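Beta-agarase D (Zobellia galactanivorans, PDB 4ASM) cleaves the beta-1,4-linkages of agarose at random positions with retention of anomeric configuration, this chain being its family GH16 catalytic domain. Local coordinates at residues Asn92-Arg97 / Asp348-Val353; Lys78-His83 / Glu117-Cys122. All blocks are in the same frame, centred on the assembly; numbering follows the deposited sequence.

Contact 1 (Asn92-Arg97 / Asp348-Val353); sequences NIWASR and DNNLLV
Strands 90-96 and 350-362 pair edge to edge and antiparallel, I93 facing L351 as a hydrogen-bonded pair, in a buried part of the beta-sandwich. I93 N donates to L351 O at 3.0 Å, L351 N returns a bond to I93 O, and A95 N donates to N349 O at 3.0 Å. On the face carrying N92, W94, N350 and L352, the amide of N350 lies between N92 and W94. Its ND2 gives a nearly straight bond to N92 OD1 (2.9 Å, 163° at the hydrogen); the acceptor lies in the amide plane of N350, but the donor is tilted from the carbonyl plane of N92. With CG anti to the backbone N (chi1 -174°), N350 rises alongside the indole of W94, whose plane stands 87° from the amide, and sets OD1 3.5 Å from W94 CB. L352 CD2 meets the amide of N92, 3.3 Å from OD1. Replacing N350 with an alanine is likely to leave N92 OD1 without this donor and to open a gap beside W94 CB. On the opposite face, I93 and L351 both pack on I323 and V325 of strand 320-326. Antiparallel pairing of this kind, with one face turned to the apolar interior, fits the beta-jelly-roll sandwich of GH16 enzymes.

Contact 2 (Lys78-His83 / Glu117-Cys122); sequences KWMQNH and ETRAGC
The indole of W79 lies against C122, which covers one ring face: CB stands 3.7 Å from the centroid of the five-membered ring in a CH-pi contact, and SG lies 4.0 Å from that of the six-membered ring, both about 10° off the normal. A chi1 of -174° swings SG away from the C122 backbone N and out over the six-membered ring, leaving CB over the five-membered one. A120 O sits at the edge of the indole, near its plane, while W79 NE1 bonds to V325 O, which helps fix the ring's rotation.

On the face of K78 and R119, the guanidinium of R119 is met over one face by M80 SD and by H83 CE1. M80 runs alongside the arginine, SD 3.7 Å from R119 NH1. H83 instead crosses it at about a right angle, the two planes 84° apart, and directs its ring edge at the guanidinium with CE1 3.7 Å from R119 NH2. S96 OG bonds both H83 NE2 and R119 NE, tying the two groups together from the neighbouring strand.

K78 pairs with R119 and W79 with A120 where strand 77-79 runs parallel to strand 112-125, within the largely antiparallel beta-jelly roll of GH16 enzymes. K78 N donates to T118 O and M80 N to A120 O, both at 2.8 Å, and A120 N donates to K78 O. M80 to H83 probably take part in substrate binding, as in related enzymes. They form a type I turn that brings the chain back over G121, whose CA makes a CA-H...O contact with H83 O at 3.5 Å.

How the contacts relate
Strand 90-96 is common ground for the two contacts: in contact 1 it pairs with strand 350-362, and it also neighbours strand 112-125 of contact 2. Their centres are 10 Å apart, and they touch directly. S96 O is 2.8 Å from R119 N, a probable backbone hydrogen bond, and W94 stacks its ring on H83, with W94 CZ2 3.1 Å from N82 O. Contact 2 lies nearer the likely catalytic cleft, the W79 side chain about 4 Å from that of E326, probably a substrate-binding residue, and about 10 Å from that of the probable nucleophile E160. In contact 1, the L352 side chain is about 9 Å from the bound calcium ion.

Contact 1 (Asn92-Arg97 / Asp348-Val353)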
ATOM      1  N   ASN A  92      12.222  -3.036 -11.056  1.00  5.99           N
ATOM      2  CA  ASN A  92      11.550  -4.289 -11.372  1.00  6.32           C
ATOM      3  C   ASN A  92      11.468  -5.085 -10.074  1.00  6.29           C
ATOM      4  O   ASN A  92      12.492  -5.324  -9.433  1.00  6.73           O
ATOM      5  CB  ASN A  92      12.382  -5.129 -12.367  1.00  6.03           C
ATOM      6  CG  ASN A  92      12.370  -4.581 -13.807  1.00  9.09           C
ATOM      7  OD1 ASN A  92      11.973  -5.294 -14.726  1.00 10.81           O
ATOM      8  ND2 ASN A  92      12.840  -3.351 -14.005  1.00 11.95           N
ATOM      9  N   ILE A  93      10.256  -5.475  -9.674  1.00  5.79           N
ATOM     10  CA  ILE A  93      10.079  -6.384  -8.533  1.00  6.75           C
ATOM     11  C   ILE A  93       9.128  -7.465  -8.999  1.00  6.34           C
ATOM     12  O   ILE A  93       8.004  -7.166  -9.389  1.00  6.33           O
ATOM     13  CB  ILE A  93       9.524  -5.645  -7.292  1.00  6.49           C
ATOM     14  CG1 ILE A  93      10.615  -4.751  -6.717  1.00  8.80           C
ATOM     15  CG2 ILE A  93       9.103  -6.646  -6.196  1.00  7.99           C
ATOM     16  CD1 ILE A  93      10.192  -3.944  -5.487  1.00 10.21           C
ATOM     17  N   TRP A  94       9.567  -8.716  -8.973  1.00  5.89           N
ATOM     18  CA  TRP A  94       8.748  -9.774  -9.551  1.00  6.34           C
ATOM     19  C   TRP A  94       8.507 -10.930  -8.611  1.00  6.13           C
ATOM     20  O   TRP A  94       9.019 -10.961  -7.490  1.00  7.00           O
ATOM     21  CB  TRP A  94       9.355 -10.266 -10.871  1.00  6.34           C
ATOM     22  CG  TRP A  94      10.690 -10.912 -10.781  1.00  7.58           C
ATOM     23  CD1 TRP A  94      10.941 -12.252 -10.729  1.00  8.66           C
ATOM     24  CD2 TRP A  94      11.962 -10.257 -10.781  1.00  7.80           C
ATOM     25  NE1 TRP A  94      12.304 -12.482 -10.703  1.00  8.98           N
ATOM     26  CE2 TRP A  94      12.951 -11.271 -10.727  1.00  8.26           C
ATOM     27  CE3 TRP A  94      12.366  -8.912 -10.830  1.00  7.94           C
ATOM     28  CZ2 TRP A  94      14.315 -10.983 -10.695  1.00  7.99           C
ATOM     29  CZ3 TRP A  94      13.741  -8.626 -10.790  1.00  8.01           C
ATOM     30  CH2 TRP A  94      14.691  -9.665 -10.732  1.00  8.16           C
ATOM     31  N   ALA A  95       7.693 -11.865  -9.094  1.00  6.03           N
ATOM     32  CA  ALA A  95       7.367 -13.073  -8.373  1.00  6.45           C
ATOM     33  C   ALA A  95       7.691 -14.274  -9.239  1.00  7.18           C
ATOM     34  O   ALA A  95       7.649 -14.180 -10.474  1.00  7.43           O
ATOM     35  CB  ALA A  95       5.886 -13.063  -8.032  1.00  7.11           C
ATOM     36  N   SER A  96       7.990 -15.391  -8.579  1.00  6.45           N
ATOM     37  CA  SER A  96       8.203 -16.661  -9.269  1.00  6.56           C
ATOM     38  C   SER A  96       7.879 -17.800  -8.316  1.00  7.01           C
ATOM     39  O   SER A  96       7.675 -17.573  -7.119  1.00  7.32           O
ATOM     40  CB  SER A  96       9.657 -16.789  -9.745  1.00  7.18           C
ATOM     41  OG  SER A  96      10.528 -16.966  -8.627  1.00  6.51           O
ATOM     42  N   ARG A  97       7.826 -19.024  -8.844  1.00  7.31           N
ATOM     43  CA  ARG A  97       7.650 -20.196  -8.000  1.00  8.02           C
ATOM     44  C   ARG A  97       8.671 -21.258  -8.362  1.00  7.60           C
ATOM     45  O   ARG A  97       9.012 -21.430  -9.544  1.00  8.76           O
ATOM     46  CB  ARG A  97       6.243 -20.775  -8.170  1.00  8.34           C
ATOM     47  CG  ARG A  97       5.119 -19.852  -7.726  1.00 10.04           C
ATOM     48  CD  ARG A  97       4.060 -20.644  -6.981  1.00 12.25           C
ATOM     49  NE  ARG A  97       2.938 -19.837  -6.505  1.00 12.61           N
ATOM     50  CZ  ARG A  97       1.821 -19.637  -7.185  1.00 12.07           C
ATOM     51  NH1 ARG A  97       1.668 -20.153  -8.405  1.00 11.89           N
ATOM     52  NH2 ARG A  97       0.845 -18.925  -6.639  1.00 11.48           N
ATOM     53  N   ASP A 348       3.687 -10.514 -16.877  1.00 10.56           N
ATOM     54  CA  ASP A 348       2.487 -10.359 -16.063  1.00  9.50           C
ATOM     55  C   ASP A 348       2.781 -10.400 -14.580  1.00  9.99           C
ATOM     56  O   ASP A 348       1.920  -9.993 -13.778  1.00  9.64           O
ATOM     57  CB  ASP A 348       1.465 -11.462 -16.376  1.00  8.81           C
ATOM     58  CG  ASP A 348       0.755 -11.251 -17.693  1.00 11.31           C
ATOM     59  OD1 ASP A 348       0.709 -10.105 -18.179  1.00 11.17           O
ATOM     60  OD2 ASP A 348       0.218 -12.250 -18.225  1.00 12.48           O
ATOM     61  N   ASN A 349       3.983 -10.870 -14.240  1.00  9.15           N
ATOM     62  CA  ASN A 349       4.384 -11.107 -12.865  1.00  9.64           C
ATOM     63  C   ASN A 349       5.524 -10.237 -12.376  1.00  8.68           C
ATOM     64  O   ASN A 349       6.220 -10.602 -11.426  1.00  8.67           O
ATOM     65  CB  ASN A 349       4.733 -12.572 -12.694  1.00 10.70           C
ATOM     66  CG  ASN A 349       3.525 -13.446 -12.890  1.00 12.90           C
ATOM     67  OD1 ASN A 349       2.622 -13.431 -12.052  1.00 19.18           O
ATOM     68  ND2 ASN A 349       3.467 -14.148 -14.010  1.00 14.57           N
ATOM     69  N   ASN A 350       5.678  -9.081 -13.017  1.00  8.25           N
ATOM     70  CA  ASN A 350       6.789  -8.175 -12.758  1.00  7.49           C
ATOM     71  C   ASN A 350       6.274  -6.757 -12.610  1.00  7.46           C
ATOM     72  O   ASN A 350       5.839  -6.128 -13.572  1.00  8.75           O
ATOM     73  CB  ASN A 350       7.810  -8.263 -13.894  1.00  7.72           C
ATOM     74  CG  ASN A 350       9.059  -7.464 -13.629  1.00  8.45           C
ATOM     75  OD1 ASN A 350       9.395  -7.149 -12.492  1.00 10.12           O
ATOM     76  ND2 ASN A 350       9.783  -7.145 -14.698  1.00  9.28           N
ATOM     77  N   LEU A 351       6.332  -6.259 -11.380  1.00  6.57           N
ATOM     78  CA  LEU A 351       5.901  -4.902 -11.069  1.00  6.35           C
ATOM     79  C   LEU A 351       6.955  -3.916 -11.563  1.00  6.20           C
ATOM     80  O   LEU A 351       8.117  -4.078 -11.246  1.00  6.95           O
ATOM     81  CB  LEU A 351       5.720  -4.788  -9.549  1.00  6.75           C
ATOM     82  CG  LEU A 351       5.247  -3.435  -9.027  1.00  5.59           C
ATOM     83  CD1 LEU A 351       3.806  -3.153  -9.392  1.00  6.30           C
ATOM     84  CD2 LEU A 351       5.414  -3.388  -7.511  1.00  6.82           C
ATOM     85  N   LEU A 352       6.539  -2.891 -12.318  1.00  6.27           N
ATOM     86  CA  LEU A 352       7.485  -1.890 -12.854  1.00  7.14           C
ATOM     87  C   LEU A 352       7.182  -0.529 -12.279  1.00  6.89           C
ATOM     88  O   LEU A 352       6.082  -0.005 -12.478  1.00  8.31           O
ATOM     89  CB  LEU A 352       7.376  -1.806 -14.387  1.00  6.86           C
ATOM     90  CG  LEU A 352       7.724  -3.065 -15.180  1.00  7.77           C
ATOM     91  CD1 LEU A 352       7.584  -2.784 -16.662  1.00  8.86           C
ATOM     92  CD2 LEU A 352       9.120  -3.588 -14.868  1.00  9.91           C
ATOM     93  N   VAL A 353       8.144   0.054 -11.560  1.00  6.54           N
ATOM     94  CA  VAL A 353       7.986   1.413 -11.060  1.00  6.06           C
ATOM     95  C   VAL A 353       8.943   2.334 -11.827  1.00  6.56           C
ATOM     96  O   VAL A 353      10.169   2.235 -11.735  1.00  6.91           O
ATOM     97  CB  VAL A 353       8.209   1.531  -9.533  1.00  5.97           C
ATOM     98  CG1 VAL A 353       7.963   2.963  -9.059  1.00  6.57           C
ATOM     99  CG2 VAL A 353       7.301   0.530  -8.757  1.00  5.59           C
TER

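Contact 2 (Lys78-His83 / Glu117-Cys122)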
ATOM      1  N   LYS A  78       7.385 -15.776   0.096  1.00  5.52           N
ATOM      2  CA  LYS A  78       8.763 -15.743   0.612  1.00  6.73           C
ATOM      3  C   LYS A  78       9.519 -14.646  -0.117  1.00  6.42           C
ATOM      4  O   LYS A  78       9.863 -14.785  -1.295  1.00  6.58           O
ATOM      5  CB  LYS A  78       9.479 -17.079   0.465  1.00  7.61           C
ATOM      6  CG  LYS A  78      10.857 -17.052   1.192  1.00  9.79           C
ATOM      7  CD  LYS A  78      11.861 -18.020   0.603  1.00 13.92           C
ATOM      8  CE  LYS A  78      12.419 -17.521  -0.735  1.00 13.03           C
ATOM      9  NZ  LYS A  78      13.596 -18.349  -1.187  1.00 12.98           N
ATOM     10  N   TRP A  79       9.788 -13.547   0.579  1.00  6.38           N
ATOM     11  CA  TRP A  79      10.553 -12.482  -0.034  1.00  6.71           C
ATOM     12  C   TRP A  79      11.989 -12.927  -0.299  1.00  7.35           C
ATOM     13  O   TRP A  79      12.600 -13.636   0.517  1.00  8.86           O
ATOM     14  CB  TRP A  79      10.509 -11.217   0.808  1.00  6.73           C
ATOM     15  CG  TRP A  79       9.182 -10.551   0.801  1.00  5.54           C
ATOM     16  CD1 TRP A  79       8.348 -10.376  -0.269  1.00  7.22           C
ATOM     17  CD2 TRP A  79       8.548  -9.950   1.915  1.00  7.41           C
ATOM     18  NE1 TRP A  79       7.209  -9.699   0.123  1.00  7.14           N
ATOM     19  CE2 TRP A  79       7.308  -9.423   1.463  1.00  5.85           C
ATOM     20  CE3 TRP A  79       8.907  -9.791   3.261  1.00  7.33           C
ATOM     21  CZ2 TRP A  79       6.427  -8.764   2.318  1.00  7.27           C
ATOM     22  CZ3 TRP A  79       8.041  -9.128   4.101  1.00  6.73           C
ATOM     23  CH2 TRP A  79       6.817  -8.616   3.628  1.00  6.24           C
ATOM     24  N   MET A  80      12.492 -12.543  -1.466  1.00  7.16           N
ATOM     25  CA  MET A  80      13.786 -13.001  -1.949  1.00  9.33           C
ATOM     26  C   MET A  80      14.610 -11.833  -2.480  1.00  8.13           C
ATOM     27  O   MET A  80      14.132 -11.014  -3.280  1.00  7.31           O
ATOM     28  CB  MET A  80      13.610 -14.057  -3.041  1.00 10.18           C
ATOM     29  CG  MET A  80      14.857 -14.914  -3.213  1.00 13.26           C
ATOM     30  SD  MET A  80      14.580 -16.229  -4.359  1.00 15.64           S
ATOM     31  CE  MET A  80      16.234 -16.832  -4.489  1.00 12.15           C
ATOM     32  N   GLN A  81      15.863 -11.762  -2.041  1.00  7.98           N
ATOM     33  CA  GLN A  81      16.733 -10.652  -2.404  1.00  7.92           C
ATOM     34  C   GLN A  81      16.857 -10.496  -3.912  1.00  7.38           C
ATOM     35  O   GLN A  81      16.869  -9.370  -4.419  1.00  7.35           O
ATOM     36  CB  GLN A  81      18.124 -10.816  -1.781  1.00  8.40           C
ATOM     37  CG  GLN A  81      18.296 -10.153  -0.401  1.00  9.83           C
ATOM     38  CD  GLN A  81      17.358 -10.722   0.663  1.00  9.65           C
ATOM     39  OE1 GLN A  81      17.629 -11.767   1.253  1.00 11.54           O
ATOM     40  NE2 GLN A  81      16.232 -10.036   0.893  1.00  9.88           N
ATOM     41  N   ASN A  82      16.964 -11.619  -4.635  1.00  6.97           N
ATOM     42  CA  ASN A  82      17.282 -11.527  -6.067  1.00  7.15           C
ATOM     43  C   ASN A  82      16.078 -11.273  -6.978  1.00  7.41           C
ATOM     44  O   ASN A  82      16.208 -11.331  -8.206  1.00  8.31           O
ATOM     45  CB  ASN A  82      18.116 -12.726  -6.559  1.00  6.64           C
ATOM     46  CG  ASN A  82      17.304 -13.984  -6.698  1.00  9.15           C
ATOM     47  OD1 ASN A  82      16.109 -14.026  -6.365  1.00  8.92           O
ATOM     48  ND2 ASN A  82      17.940 -15.035  -7.199  1.00 11.50           N
ATOM     49  N   HIS A  83      14.919 -10.997  -6.371  1.00  6.30           N
ATOM     50  CA  HIS A  83      13.701 -10.643  -7.132  1.00  6.49           C
ATOM     51  C   HIS A  83      13.488  -9.126  -7.210  1.00  6.37           C
ATOM     52  O   HIS A  83      12.363  -8.644  -7.268  1.00  6.03           O
ATOM     53  CB  HIS A  83      12.474 -11.365  -6.539  1.00  6.16           C
ATOM     54  CG  HIS A  83      12.365 -12.797  -6.956  1.00  5.89           C
ATOM     55  ND1 HIS A  83      13.459 -13.639  -7.031  1.00  7.77           N
ATOM     56  CD2 HIS A  83      11.304 -13.510  -7.402  1.00  5.08           C
ATOM     57  CE1 HIS A  83      13.061 -14.824  -7.468  1.00  8.26           C
ATOM     58  NE2 HIS A  83      11.760 -14.773  -7.697  1.00  7.49           N
ATOM     59  N   GLU A 117       4.475 -21.932  -2.621  1.00  7.46           N
ATOM     60  CA  GLU A 117       5.218 -20.760  -2.170  0.50  7.41           C
ATOM     61  C   GLU A 117       5.449 -19.784  -3.310  1.00  7.67           C
ATOM     62  O   GLU A 117       5.829 -20.170  -4.403  1.00  8.32           O
ATOM     63  CB  GLU A 117       6.567 -21.156  -1.559  0.50  8.05           C
ATOM     64  CG  GLU A 117       7.370 -19.956  -1.088  0.50  9.02           C
ATOM     65  CD  GLU A 117       8.551 -20.327  -0.236  0.50 12.47           C
ATOM     66  OE1 GLU A 117       8.347 -20.867   0.871  0.50 11.63           O
ATOM     67  OE2 GLU A 117       9.687 -20.053  -0.674  0.50 13.26           O
ATOM     68  N   THR A 118       5.215 -18.512  -3.040  1.00  6.55           N
ATOM     69  CA  THR A 118       5.442 -17.468  -4.036  1.00  6.94           C
ATOM     70  C   THR A 118       6.640 -16.637  -3.622  1.00  6.61           C
ATOM     71  O   THR A 118       6.599 -15.913  -2.618  1.00  6.99           O
ATOM     72  CB  THR A 118       4.220 -16.567  -4.196  1.00  6.50           C
ATOM     73  OG1 THR A 118       3.109 -17.386  -4.601  1.00  7.49           O
ATOM     74  CG2 THR A 118       4.491 -15.526  -5.277  1.00  8.24           C
ATOM     75  N   ARG A 119       7.703 -16.747  -4.409  1.00  5.87           N
ATOM     76  CA  ARG A 119       8.902 -15.959  -4.170  1.00  6.19           C
ATOM     77  C   ARG A 119       8.643 -14.576  -4.734  1.00  6.32           C
ATOM     78  O   ARG A 119       8.068 -14.451  -5.809  1.00  6.31           O
ATOM     79  CB  ARG A 119      10.102 -16.603  -4.873  1.00  6.34           C
ATOM     80  CG  ARG A 119      10.292 -18.091  -4.512  1.00  7.19           C
ATOM     81  CD  ARG A 119      11.640 -18.637  -5.010  1.00  8.86           C
ATOM     82  NE  ARG A 119      11.864 -18.387  -6.431  1.00  8.48           N
ATOM     83  CZ  ARG A 119      13.002 -18.658  -7.069  1.00  9.13           C
ATOM     84  NH1 ARG A 119      14.016 -19.227  -6.409  1.00  9.26           N
ATOM     85  NH2 ARG A 119      13.115 -18.365  -8.362  1.00 10.73           N
ATOM     86  N   ALA A 120       9.075 -13.533  -4.023  1.00  6.43           N
ATOM     87  CA  ALA A 120       8.762 -12.161  -4.454  1.00  5.82           C
ATOM     88  C   ALA A 120       9.767 -11.154  -3.915  1.00  6.04           C
ATOM     89  O   ALA A 120      10.319 -11.341  -2.858  1.00  6.14           O
ATOM     90  CB  ALA A 120       7.358 -11.784  -3.974  1.00  7.37           C
ATOM     91  N   GLY A 121       9.932 -10.043  -4.602  1.00  5.57           N
ATOM     92  CA  GLY A 121      10.863  -9.032  -4.110  1.00  5.62           C
ATOM     93  C   GLY A 121      10.231  -8.074  -3.100  1.00  5.33           C
ATOM     94  O   GLY A 121       9.007  -7.893  -3.061  1.00  4.99           O
ATOM     95  N   CYS A 122      11.087  -7.440  -2.308  1.00  6.13           N
ATOM     96  CA  CYS A 122      10.670  -6.464  -1.311  1.00  5.97           C
ATOM     97  C   CYS A 122      11.846  -5.543  -1.082  1.00  6.32           C
ATOM     98  O   CYS A 122      12.964  -6.032  -0.875  1.00  7.32           O
ATOM     99  CB  CYS A 122      10.302  -7.171  -0.000  1.00  6.14           C
ATOM    100  SG  CYS A 122       9.598  -6.073   1.254  1.00  7.31           S
TER